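Local coordinates for protein putative uronate isomerase (Thermotoga maritima, PDB 4NAR) that probably acts as an isomerase of the lactate racemase family, with its own substrate still uncertain, at residues V224-E227 with V231-R234; D333-Y338 with H352-R357; I165-I170 with K201-A206; T72-T75 with E79-E82. All coordinates share one frame; numbering follows the deposited sequence.

Contact 1 of 4, residues V224-E227 with V231-R234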
loop_
_atom_site.group_PDB
_atom_site.type_symbol
_atom_site.label_atom_id
_atom_site.label_comp_id
_atom_site.label_asym_id
_atom_site.label_seq_id
_atom_site.Cartn_x
_atom_site.Cartn_y
_atom_site.Cartn_z
ATOM N N VAL A 224 5.444 -12.626 -4.192
ATOM C CA VAL A 224 5.856 -11.779 -5.309
ATOM C C VAL A 224 5.178 -12.317 -6.579
ATOM O O VAL A 224 5.079 -13.542 -6.775
ATOM C CB VAL A 224 7.398 -11.731 -5.469
ATOM C CG1 VAL A 224 7.800 -10.698 -6.509
ATOM C CG2 VAL A 224 8.067 -11.410 -4.143
ATOM N N TYR A 225 4.703 -11.418 -7.436
ATOM C CA TYR A 225 3.948 -11.834 -8.608
ATOM C C TYR A 225 4.022 -10.794 -9.720
ATOM O O TYR A 225 4.384 -9.632 -9.503
ATOM C CB TYR A 225 2.479 -12.060 -8.246
ATOM C CG TYR A 225 1.953 -10.929 -7.399
ATOM C CD1 TYR A 225 2.054 -10.985 -6.014
ATOM C CD2 TYR A 225 1.386 -9.787 -7.975
ATOM C CE1 TYR A 225 1.604 -9.937 -5.216
ATOM C CE2 TYR A 225 0.922 -8.731 -7.180
ATOM C CZ TYR A 225 1.041 -8.814 -5.802
ATOM O OH TYR A 225 0.595 -7.792 -4.986
ATOM N N GLU A 226 3.661 -11.234 -10.921
ATOM C CA GLU A 226 3.447 -10.325 -12.035
ATOM C C GLU A 226 1.957 -10.189 -12.289
ATOM O O GLU A 226 1.171 -11.082 -11.946
ATOM C CB GLU A 226 4.125 -10.843 -13.295
ATOM C CG GLU A 226 5.626 -10.787 -13.234
ATOM C CD GLU A 226 6.259 -11.860 -14.091
ATOM O OE1 GLU A 226 5.510 -12.707 -14.643
ATOM O OE2 GLU A 226 7.504 -11.858 -14.208
ATOM N N GLU A 227 1.578 -9.066 -12.892
ATOM C CA GLU A 227 0.216 -8.884 -13.365
ATOM C C GLU A 227 0.239 -8.478 -14.832
ATOM O O GLU A 227 0.714 -7.389 -15.177
ATOM C CB GLU A 227 -0.521 -7.834 -12.537
ATOM C CG GLU A 227 -1.926 -7.584 -13.044
ATOM C CD GLU A 227 -2.819 -6.967 -11.988
ATOM O OE1 GLU A 227 -2.296 -6.633 -10.890
ATOM O OE2 GLU A 227 -4.039 -6.828 -12.259
ATOM N N VAL A 231 -2.905 -12.596 -12.634
ATOM C CA VAL A 231 -1.796 -12.613 -11.693
ATOM C C VAL A 231 -0.957 -13.869 -11.927
ATOM O O VAL A 231 -1.472 -14.989 -11.886
ATOM C CB VAL A 231 -2.303 -12.550 -10.220
ATOM C CG1 VAL A 231 -1.204 -12.951 -9.228
ATOM C CG2 VAL A 231 -2.854 -11.162 -9.904
ATOM N N ILE A 232 0.333 -13.671 -12.184
ATOM C CA ILE A 232 1.281 -14.773 -12.323
ATOM C C ILE A 232 2.111 -14.840 -11.055
ATOM O O ILE A 232 3.000 -14.001 -10.847
ATOM C CB ILE A 232 2.247 -14.550 -13.525
ATOM C CG1 ILE A 232 1.456 -14.216 -14.789
ATOM C CG2 ILE A 232 3.127 -15.780 -13.768
ATOM C CD1 ILE A 232 1.724 -12.831 -15.309
ATOM N N PRO A 233 1.812 -15.816 -10.181
ATOM C CA PRO A 233 2.623 -15.983 -8.967
ATOM C C PRO A 233 4.071 -16.292 -9.353
ATOM O O PRO A 233 4.305 -17.026 -10.322
ATOM C CB PRO A 233 1.995 -17.202 -8.279
ATOM C CG PRO A 233 0.591 -17.264 -8.801
ATOM C CD PRO A 233 0.661 -16.737 -10.228
ATOM N N ARG A 234 5.033 -15.747 -8.616
ATOM C CA ARG A 234 6.436 -15.931 -8.961
ATOM C C ARG A 234 7.282 -16.393 -7.771
ATOM O O ARG A 234 8.335 -17.017 -7.952
ATOM C CB ARG A 234 6.986 -14.628 -9.530
ATOM C CG ARG A 234 6.336 -14.226 -10.866
ATOM C CD ARG A 234 6.665 -15.237 -12.009
ATOM N NE ARG A 234 8.089 -15.575 -11.991
ATOM C CZ ARG A 234 9.030 -14.872 -12.618
ATOM N NH1 ARG A 234 8.688 -13.814 -13.345
ATOM N NH2 ARG A 234 10.311 -15.225 -12.528
#
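Glu226 and Ile232 face each other across the beta hairpin of strands 217-227 and 231-240. They form an antiparallel hydrogen-bonded pair. Ile232 N gives to Glu226 O at 2.7 Å, and Glu226 N gives to Ile232 O at 2.8 Å. A third bond, from Arg234 N to Val224 O, spans 2.9 Å and is more bent, with 147° at the hydrogen. The flanking pairs Tyr225-Pro233 and Glu227-Val231 are non-hydrogen-bonded. The missing N-H of Pro233 therefore costs no bond between these two strands.

On the face carrying Glu226, Ile232 CD1 packs against Glu226 CB at 3.7 Å. Beyond CB the glutamate stretches out to Arg234. Its OE2 forms a salt bridge with NH1 at the guanidinium edge, though the modelled separation is doubtfully short. The carboxylate and guanidinium planes are 72° apart, so the two groups do not pair flat. The arginine chain is bent in its middle, and its NE bonds to Gly7 O beside the edge strand 5-6. Leu259 of helix 241-259 touches both side chains. An alanine in place of Arg234 would probably leave the Glu226 carboxylate without its charged mate and Gly7 O without this donor.

On the other face, Glu227 turns to a salt bridge with Lys417. Tyr225 CG lies between the backbone N and the carbonyl carbon (chi1 46°), and the ring leads away from strand 231-240. Its base still touches that strand, with Tyr225 CB 3.9 Å from Val231 CG1.

Contact 2 of 4, residues D333-Y338 with H352-R357; sequences DYVKWY and HVINVR
Two consecutive helices, 332-341 and 347-357, pack through Val335 on one and Ile354 and Val353 on the other. They lie in the largely helical part of the connection between strands 302-308 and 373-379, neighbours in the five-stranded parallel sheet. The interface is apolar and small, and no hydrogen bond crosses it. Val335 is the one residue of 333-338 that touches 352-357. Its CG2 touches both partners, lying 3.6 Å from Ile354 CG1 and 4.0 Å from Val353 CG1.

The other methyl, Val335 CG1, stands opposite the backbone N (chi1 178°) and meets Ile354 CD1 at 3.9 Å. Ile354 thus runs across both branches of the valine, its CG1 at one methyl and its CD1 near the other. An alanine at Val335 would probably open a gap beside Ile354 and leave Val353 CG1 without its neighbour on helix 332-341.

The seam is closed in by other helices. Ile327 of helix 318-327 touches Val335 and Val353, while Trp181 and Val184 of helix 173-186 touch Ile354. All three valine and isoleucine side chains are buried. The innermost part of the branched valine also takes part, with Val335 CB 3.8 Å from Ile354 CD1.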
loop_
_atom_site.group_PDB
_atom_site.type_symbol
_atom_site.label_atom_id
_atom_site.label_comp_id
_atom_site.label_asym_id
_atom_site.label_seq_id
_atom_site.Cartn_x
_atom_site.Cartn_y
_atom_site.Cartn_z
ATOM N N ASP A 333 6.333 22.423 -1.336
ATOM C CA ASP A 333 6.578 23.719 -0.704
ATOM C C ASP A 333 5.296 24.485 -0.387
ATOM O O ASP A 333 5.232 25.199 0.614
ATOM C CB ASP A 333 7.570 24.572 -1.505
ATOM C CG ASP A 333 9.013 24.110 -1.322
ATOM O OD1 ASP A 333 9.295 23.332 -0.374
ATOM O OD2 ASP A 333 9.870 24.529 -2.131
ATOM N N TYR A 334 4.270 24.320 -1.216
ATOM C CA TYR A 334 2.962 24.882 -0.897
ATOM C C TYR A 334 2.378 24.220 0.353
ATOM O O TYR A 334 1.773 24.887 1.201
ATOM C CB TYR A 334 1.993 24.714 -2.068
ATOM C CG TYR A 334 0.599 25.206 -1.759
ATOM C CD1 TYR A 334 0.180 26.470 -2.161
ATOM C CD2 TYR A 334 -0.298 24.416 -1.049
ATOM C CE1 TYR A 334 -1.107 26.928 -1.862
ATOM C CE2 TYR A 334 -1.570 24.859 -0.742
ATOM C CZ TYR A 334 -1.979 26.111 -1.155
ATOM O OH TYR A 334 -3.258 26.534 -0.853
ATOM N N VAL A 335 2.547 22.904 0.460
ATOM C CA VAL A 335 1.919 22.146 1.540
ATOM C C VAL A 335 2.581 22.432 2.900
ATOM O O VAL A 335 1.894 22.607 3.916
ATOM C CB VAL A 335 1.869 20.634 1.201
ATOM C CG1 VAL A 335 1.261 19.816 2.343
ATOM C CG2 VAL A 335 1.082 20.430 -0.091
ATOM N N LYS A 336 3.909 22.507 2.905
ATOM C CA LYS A 336 4.648 22.906 4.103
ATOM C C LYS A 336 4.182 24.264 4.599
ATOM O O LYS A 336 4.042 24.480 5.802
ATOM C CB LYS A 336 6.146 22.964 3.816
ATOM C CG LYS A 336 6.827 21.615 3.856
ATOM C CD LYS A 336 8.048 21.635 2.958
ATOM C CE LYS A 336 9.149 20.757 3.503
ATOM N NZ LYS A 336 10.342 21.580 3.863
ATOM N N TRP A 337 3.944 25.176 3.658
ATOM C CA TRP A 337 3.433 26.497 3.980
ATOM C C TRP A 337 2.020 26.399 4.565
ATOM O O TRP A 337 1.676 27.078 5.538
ATOM C CB TRP A 337 3.424 27.372 2.728
ATOM C CG TRP A 337 2.614 28.628 2.890
ATOM C CD1 TRP A 337 3.032 29.808 3.450
ATOM C CD2 TRP A 337 1.249 28.835 2.490
ATOM N NE1 TRP A 337 2.008 30.733 3.423
ATOM C CE2 TRP A 337 0.900 30.161 2.835
ATOM C CE3 TRP A 337 0.283 28.030 1.866
ATOM C CZ2 TRP A 337 -0.361 30.702 2.581
ATOM C CZ3 TRP A 337 -0.977 28.564 1.621
ATOM C CH2 TRP A 337 -1.288 29.887 1.978
ATOM N N TYR A 338 1.201 25.548 3.963
ATOM C CA TYR A 338 -0.181 25.374 4.405
ATOM C C TYR A 338 -0.207 24.820 5.841
ATOM O O TYR A 338 -1.111 25.125 6.623
ATOM C CB TYR A 338 -0.910 24.437 3.436
ATOM C CG TYR A 338 -2.381 24.252 3.706
ATOM C CD1 TYR A 338 -2.838 23.204 4.499
ATOM C CD2 TYR A 338 -3.326 25.099 3.140
ATOM C CE1 TYR A 338 -4.198 23.012 4.737
ATOM C CE2 TYR A 338 -4.689 24.917 3.376
ATOM C CZ TYR A 338 -5.112 23.866 4.175
ATOM O OH TYR A 338 -6.446 23.678 4.428
ATOM N N HIS A 352 -0.246 12.602 0.926
ATOM C CA HIS A 352 -0.957 12.052 -0.233
ATOM C C HIS A 352 -1.038 13.053 -1.392
ATOM O O HIS A 352 -0.711 12.749 -2.547
ATOM C CB HIS A 352 -2.375 11.666 0.177
ATOM C CG HIS A 352 -3.335 11.573 -0.977
ATOM N ND1 HIS A 352 -3.316 10.538 -1.883
ATOM C CD2 HIS A 352 -4.358 12.387 -1.345
ATOM C CE1 HIS A 352 -4.288 10.716 -2.774
ATOM N NE2 HIS A 352 -4.924 11.828 -2.471
ATOM N N VAL A 353 -1.494 14.249 -1.046
ATOM C CA VAL A 353 -1.647 15.354 -1.978
ATOM C C VAL A 353 -0.322 15.698 -2.714
ATOM O O VAL A 353 -0.293 15.816 -3.933
ATOM C CB VAL A 353 -2.291 16.549 -1.210
ATOM C CG1 VAL A 353 -1.623 17.861 -1.537
ATOM C CG2 VAL A 353 -3.810 16.559 -1.429
ATOM N N ILE A 354 0.777 15.822 -1.982
ATOM C CA ILE A 354 2.076 16.047 -2.602
ATOM C C ILE A 354 2.444 14.863 -3.489
ATOM O O ILE A 354 2.917 15.038 -4.621
ATOM C CB ILE A 354 3.180 16.194 -1.548
ATOM C CG1 ILE A 354 2.868 17.354 -0.591
ATOM C CG2 ILE A 354 4.553 16.374 -2.229
ATOM C CD1 ILE A 354 3.772 17.403 0.661
ATOM N N ASN A 355 2.239 13.660 -2.958
ATOM C CA ASN A 355 2.521 12.437 -3.691
ATOM C C ASN A 355 1.850 12.402 -5.073
ATOM O O ASN A 355 2.494 12.098 -6.094
ATOM C CB ASN A 355 2.113 11.230 -2.847
ATOM C CG ASN A 355 3.157 10.879 -1.787
ATOM O OD1 ASN A 355 4.354 11.189 -1.947
ATOM N ND2 ASN A 355 2.714 10.216 -0.708
ATOM N N VAL A 356 0.559 12.723 -5.101
ATOM C CA VAL A 356 -0.172 12.782 -6.356
ATOM C C VAL A 356 0.310 13.923 -7.272
ATOM O O VAL A 356 0.596 13.691 -8.464
ATOM C CB VAL A 356 -1.686 12.926 -6.136
ATOM C CG1 VAL A 356 -2.396 13.159 -7.484
ATOM C CG2 VAL A 356 -2.257 11.696 -5.413
ATOM N N ARG A 357 0.421 15.135 -6.723
ATOM C CA ARG A 357 0.678 16.311 -7.559
ATOM C C ARG A 357 2.079 16.315 -8.183
ATOM O O ARG A 357 2.269 16.788 -9.317
ATOM C CB ARG A 357 0.416 17.626 -6.810
ATOM C CG ARG A 357 0.284 18.804 -7.761
ATOM C CD ARG A 357 -0.939 18.613 -8.678
ATOM N NE ARG A 357 -1.012 19.550 -9.810
ATOM C CZ ARG A 357 -0.309 19.429 -10.943
ATOM N NH1 ARG A 357 0.557 18.421 -11.110
ATOM N NH2 ARG A 357 -0.464 20.322 -11.919
#

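Contact 3 of 4, residues I165-I170 with K201-A206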
loop_
_atom_site.group_PDB
_atom_site.type_symbol
_atom_site.label_atom_id
_atom_site.label_comp_id
_atom_site.label_asym_id
_atom_site.label_seq_id
_atom_site.Cartn_x
_atom_site.Cartn_y
_atom_site.Cartn_z
ATOM N N ILE A 165 2.506 -4.884 6.162
ATOM C CA ILE A 165 1.211 -5.433 6.498
ATOM C C ILE A 165 0.826 -5.156 7.960
ATOM O O ILE A 165 -0.362 -5.102 8.291
ATOM C CB ILE A 165 1.134 -6.936 6.197
ATOM C CG1 ILE A 165 -0.315 -7.426 6.344
ATOM C CG2 ILE A 165 2.075 -7.717 7.101
ATOM C CD1 ILE A 165 -0.600 -8.740 5.621
ATOM N N VAL A 166 1.811 -4.974 8.839
ATOM C CA VAL A 166 1.492 -4.617 10.215
ATOM C C VAL A 166 1.241 -3.105 10.296
ATOM O O VAL A 166 0.217 -2.660 10.827
ATOM C CB VAL A 166 2.618 -5.015 11.197
ATOM C CG1 VAL A 166 2.234 -4.614 12.625
ATOM C CG2 VAL A 166 2.923 -6.513 11.108
ATOM N N ILE A 167 2.177 -2.324 9.758
ATOM C CA ILE A 167 2.064 -0.865 9.707
ATOM C C ILE A 167 2.288 -0.426 8.261
ATOM O O ILE A 167 3.388 -0.636 7.730
ATOM C CB ILE A 167 3.135 -0.181 10.572
ATOM C CG1 ILE A 167 3.066 -0.704 12.013
ATOM C CG2 ILE A 167 2.947 1.343 10.547
ATOM C CD1 ILE A 167 4.196 -0.237 12.869
ATOM N N PRO A 168 1.275 0.211 7.626
ATOM C CA PRO A 168 0.016 0.702 8.224
ATOM C C PRO A 168 -1.114 -0.320 8.356
ATOM O O PRO A 168 -2.146 0.024 8.948
ATOM C CB PRO A 168 -0.451 1.767 7.216
ATOM C CG PRO A 168 0.027 1.208 5.873
ATOM C CD PRO A 168 1.397 0.605 6.203
ATOM N N GLY A 169 -0.928 -1.521 7.807
ATOM C CA GLY A 169 -1.994 -2.503 7.653
ATOM C C GLY A 169 -3.025 -2.637 8.767
ATOM O O GLY A 169 -4.246 -2.602 8.516
ATOM N N ILE A 170 -2.551 -2.799 9.999
ATOM C CA ILE A 170 -3.451 -2.998 11.125
ATOM C C ILE A 170 -3.061 -2.080 12.279
ATOM O O ILE A 170 -3.159 -2.439 13.465
ATOM C CB ILE A 170 -3.423 -4.463 11.588
ATOM C CG1 ILE A 170 -1.981 -4.853 11.944
ATOM C CG2 ILE A 170 -4.017 -5.385 10.502
ATOM C CD1 ILE A 170 -1.816 -6.258 12.403
ATOM N N LYS A 201 12.543 2.386 8.077
ATOM C CA LYS A 201 13.168 2.470 9.413
ATOM C C LYS A 201 12.155 2.614 10.552
ATOM O O LYS A 201 12.270 1.938 11.585
ATOM C CB LYS A 201 14.156 3.633 9.490
ATOM C CG LYS A 201 15.482 3.379 8.779
ATOM C CD LYS A 201 16.340 4.655 8.770
ATOM C CE LYS A 201 17.762 4.363 8.307
ATOM N NZ LYS A 201 17.757 3.962 6.876
ATOM N N ILE A 202 11.187 3.515 10.371
ATOM C CA ILE A 202 10.124 3.737 11.354
ATOM C C ILE A 202 9.290 2.463 11.559
ATOM O O ILE A 202 8.999 2.053 12.694
ATOM C CB ILE A 202 9.179 4.878 10.900
ATOM C CG1 ILE A 202 9.906 6.224 10.944
ATOM C CG2 ILE A 202 7.936 4.939 11.774
ATOM C CD1 ILE A 202 9.095 7.366 10.344
ATOM N N ILE A 203 8.918 1.846 10.443
ATOM C CA ILE A 203 8.106 0.640 10.456
ATOM C C ILE A 203 8.806 -0.488 11.201
ATOM O O ILE A 203 8.180 -1.177 12.023
ATOM C CB ILE A 203 7.748 0.195 9.007
ATOM C CG1 ILE A 203 6.638 1.093 8.445
ATOM C CG2 ILE A 203 7.330 -1.285 8.959
ATOM C CD1 ILE A 203 6.344 0.839 6.976
ATOM N N ASN A 204 10.097 -0.679 10.911
ATOM C CA ASN A 204 10.867 -1.750 11.541
ATOM C C ASN A 204 11.059 -1.495 13.030
ATOM O O ASN A 204 10.948 -2.412 13.851
ATOM C CB ASN A 204 12.229 -1.920 10.875
ATOM C CG ASN A 204 12.132 -2.468 9.445
ATOM O OD1 ASN A 204 11.045 -2.865 8.969
ATOM N ND2 ASN A 204 13.285 -2.504 8.756
ATOM N N ARG A 205 11.337 -0.241 13.377
ATOM C CA ARG A 205 11.578 0.121 14.773
ATOM C C ARG A 205 10.335 -0.132 15.613
ATOM O O ARG A 205 10.410 -0.748 16.677
ATOM C CB ARG A 205 12.043 1.579 14.884
ATOM C CG ARG A 205 12.177 2.112 16.313
ATOM C CD ARG A 205 13.158 1.303 17.157
ATOM N NE ARG A 205 13.321 1.860 18.508
ATOM C CZ ARG A 205 12.931 1.242 19.626
ATOM N NH1 ARG A 205 12.357 0.034 19.561
ATOM N NH2 ARG A 205 13.119 1.825 20.812
ATOM N N ALA A 206 9.182 0.301 15.113
ATOM C CA ALA A 206 7.919 0.105 15.817
ATOM C C ALA A 206 7.513 -1.383 15.914
ATOM O O ALA A 206 6.998 -1.847 16.947
ATOM C CB ALA A 206 6.851 0.898 15.139
#
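Ile167 projects from the loop before helix 173-186 and rests on helix 198-213, at Ile203 and Ala206. These two residues are three apart in sequence, so they lie on one side of the helix. The packing joins a tight loop to a helix in a buried part of the fold. The loop backbone is compact: Ile170 N bonds to Val166 O, and a cis peptide precedes Pro168.

Ile167 is extended along its longer branch. CG1 lies beside the backbone N and opposite the carbonyl carbon (chi1 -55°), and chi2 of 172° carries CD1 straight on to the helix. There CD1 meets Ala206 CB at 3.7 Å. The small alanine side chain lets the methyl come close to the helix backbone, with Ile167 CD1 4.2 Å from Ile203 O. Ser207 and Ile210, further along the helix, also touch Ile167.

Ile203 has a similar shape, with chi1 of -76°. Its longer branch passes the loop backbone rather than running end to end with Ile167. The closest side-chain approach of the pair is loose, 4.3 Å between Ile167 CG2 and Ile203 CG1. Leu163 also packs on Ile203. The terminal methyl of Ile203 comes nearer to the loop backbone, with CD1 3.4 Å from Ile167 O.

Contact 4 of 4, residues T72-T75 with E79-E82. With SO4 (sulfate ion), chain B.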
loop_
_atom_site.group_PDB
_atom_site.type_symbol
_atom_site.label_atom_id
_atom_site.label_comp_id
_atom_site.label_asym_id
_atom_site.label_seq_id
_atom_site.Cartn_x
_atom_site.Cartn_y
_atom_site.Cartn_z
ATOM N N THR A 72 -5.936 2.744 6.060
ATOM C CA THR A 72 -7.078 3.671 6.135
ATOM C C THR A 72 -8.240 3.303 5.201
ATOM O O THR A 72 -9.271 3.988 5.201
ATOM C CB THR A 72 -6.679 5.136 5.819
ATOM O OG1 THR A 72 -6.077 5.196 4.525
ATOM C CG2 THR A 72 -5.703 5.687 6.860
ATOM N N HIS A 73 -8.071 2.240 4.405
ATOM C CA HIS A 73 -9.077 1.851 3.407
ATOM C C HIS A 73 -10.402 1.391 4.012
ATOM O O HIS A 73 -10.461 1.015 5.189
ATOM C CB HIS A 73 -8.563 0.727 2.506
ATOM C CG HIS A 73 -7.284 1.044 1.805
ATOM N ND1 HIS A 73 -6.570 0.090 1.108
ATOM C CD2 HIS A 73 -6.581 2.196 1.703
ATOM C CE1 HIS A 73 -5.484 0.647 0.598
ATOM N NE2 HIS A 73 -5.465 1.922 0.946
ATOM N N ARG A 74 -11.450 1.384 3.186
ATOM C CA ARG A 74 -12.800 1.011 3.636
ATOM C C ARG A 74 -12.849 -0.419 4.170
ATOM O O ARG A 74 -11.967 -1.242 3.876
ATOM C CB ARG A 74 -13.851 1.180 2.518
ATOM C CG ARG A 74 -13.618 0.318 1.246
ATOM C CD ARG A 74 -14.893 0.288 0.363
ATOM N NE ARG A 74 -14.758 -0.532 -0.844
ATOM C CZ ARG A 74 -14.946 -1.855 -0.884
ATOM N NH1 ARG A 74 -15.267 -2.519 0.224
ATOM N NH2 ARG A 74 -14.800 -2.521 -2.034
ATOM N N THR A 75 -13.877 -0.704 4.964
ATOM C CA THR A 75 -14.133 -2.058 5.410
ATOM C C THR A 75 -14.566 -2.892 4.219
ATOM O O THR A 75 -15.110 -2.369 3.234
ATOM C CB THR A 75 -15.257 -2.104 6.461
ATOM O OG1 THR A 75 -16.402 -1.395 5.955
ATOM C CG2 THR A 75 -14.795 -1.459 7.752
ATOM N N GLU A 79 -18.520 -11.061 1.514
ATOM C CA GLU A 79 -18.300 -11.656 0.205
ATOM C C GLU A 79 -16.881 -11.384 -0.323
ATOM O O GLU A 79 -16.257 -12.265 -0.915
ATOM C CB GLU A 79 -19.374 -11.193 -0.785
ATOM C CG GLU A 79 -18.839 -10.882 -2.154
ATOM C CD GLU A 79 -18.595 -9.396 -2.352
ATOM O OE1 GLU A 79 -19.266 -8.583 -1.673
ATOM O OE2 GLU A 79 -17.741 -9.038 -3.195
ATOM N N GLU A 80 -16.365 -10.182 -0.078
ATOM C CA GLU A 80 -15.002 -9.839 -0.488
ATOM C C GLU A 80 -13.924 -10.649 0.259
ATOM O O GLU A 80 -12.886 -10.980 -0.327
ATOM C CB GLU A 80 -14.744 -8.334 -0.338
ATOM C CG GLU A 80 -15.658 -7.458 -1.177
ATOM C CD GLU A 80 -15.377 -5.977 -0.971
ATOM O OE1 GLU A 80 -14.939 -5.325 -1.944
ATOM O OE2 GLU A 80 -15.588 -5.461 0.158
ATOM N N PHE A 81 -14.156 -10.959 1.539
ATOM C CA PHE A 81 -13.244 -11.842 2.277
ATOM C C PHE A 81 -13.205 -13.196 1.591
ATOM O O PHE A 81 -12.134 -13.784 1.409
ATOM C CB PHE A 81 -13.692 -12.067 3.733
ATOM C CG PHE A 81 -13.397 -10.911 4.672
ATOM C CD1 PHE A 81 -12.175 -10.830 5.353
ATOM C CD2 PHE A 81 -14.354 -9.927 4.914
ATOM C CE1 PHE A 81 -11.904 -9.764 6.249
ATOM C CE2 PHE A 81 -14.093 -8.855 5.807
ATOM C CZ PHE A 81 -12.874 -8.775 6.469
ATOM N N GLU A 82 -14.389 -13.701 1.243
ATOM C CA GLU A 82 -14.517 -14.978 0.554
ATOM C C GLU A 82 -13.695 -14.993 -0.724
ATOM O O GLU A 82 -12.925 -15.925 -0.954
ATOM C CB GLU A 82 -15.973 -15.258 0.199
ATOM C CG GLU A 82 -16.900 -15.403 1.395
ATOM C CD GLU A 82 -18.316 -15.777 0.984
ATOM O OE1 GLU A 82 -19.145 -14.864 0.802
ATOM O OE2 GLU A 82 -18.605 -16.983 0.845
HETATM S S SO4 B . -2.772 4.161 4.065
HETATM O O1 SO4 B . -1.392 4.022 4.564
HETATM O O2 SO4 B . -3.543 2.965 4.441
HETATM O O3 SO4 B . -3.373 5.373 4.641
HETATM O O4 SO4 B . -2.750 4.289 2.592
#
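The Arg74 guanidinium and the Glu80 carboxylate meet edge to edge, their planes only 6° apart. This is a two-pronged, end-on salt bridge. NH2 of Arg74 gives to Glu80 OE1 at 2.8 Å, and NH1 of Arg74 gives to Glu80 OE2 at 3.0 Å. Both bonds are nearly straight, and each oxygen uses its syn lone pair. Tyr39 adds a cation-pi contact to the guanidinium.

The bridge ties the loop after strand 63-68 to the helix that follows it, 78-85, at the protein surface. Other bonds hold the guanidinium from turning: NH1 also gives to Thr75 O at 3.0 Å, and NE forms a salt bridge with Asp280. Glu80 OE2 takes a second bond, from Lys77 N.

At the other end of the loop, Thr72 holds a sulfate ion, probably from the crystallisation liquor. His180, Trp283 and Asn348 also bond to it, which is consistent with a pocket suited to an anion. His73 approaches obliquely and loosely, with NE2 4.0 Å from sulfate O4, while its ND1 bonds to Asp38. Thr72 OG1 lies between its backbone N and carbonyl carbon (chi1 57°), and both OG1 and N reach the ion. Thr72 N gives to sulfate O2 at 2.9 Å, and Thr72 OG1 to sulfate O3 at 2.7 Å.

How the contacts relate
Contacts 2 and 3 are buried, with no hydrogen bond across. Contact 2 joins apolar side chains only, while in contact 3 a methyl also lies against a backbone carbonyl. Contact 1 is partly buried and mixes strand hydrogen bonds with a charged pair. Contact 4 is at the surface and rests on a hydrogen-bonded salt bridge. No two contacts share an element, but helix 198-213 of contact 3 leads directly into strand 217-227 of contact 1. Strands of contact 1 and strand 63-68, just before contact 4, lie in the same mixed sheet. Contacts 3 and 4 come nearest, about 5 Å between closest atoms, without touching. Contacts 1 and 2 lie on opposite sides of the chain's centre.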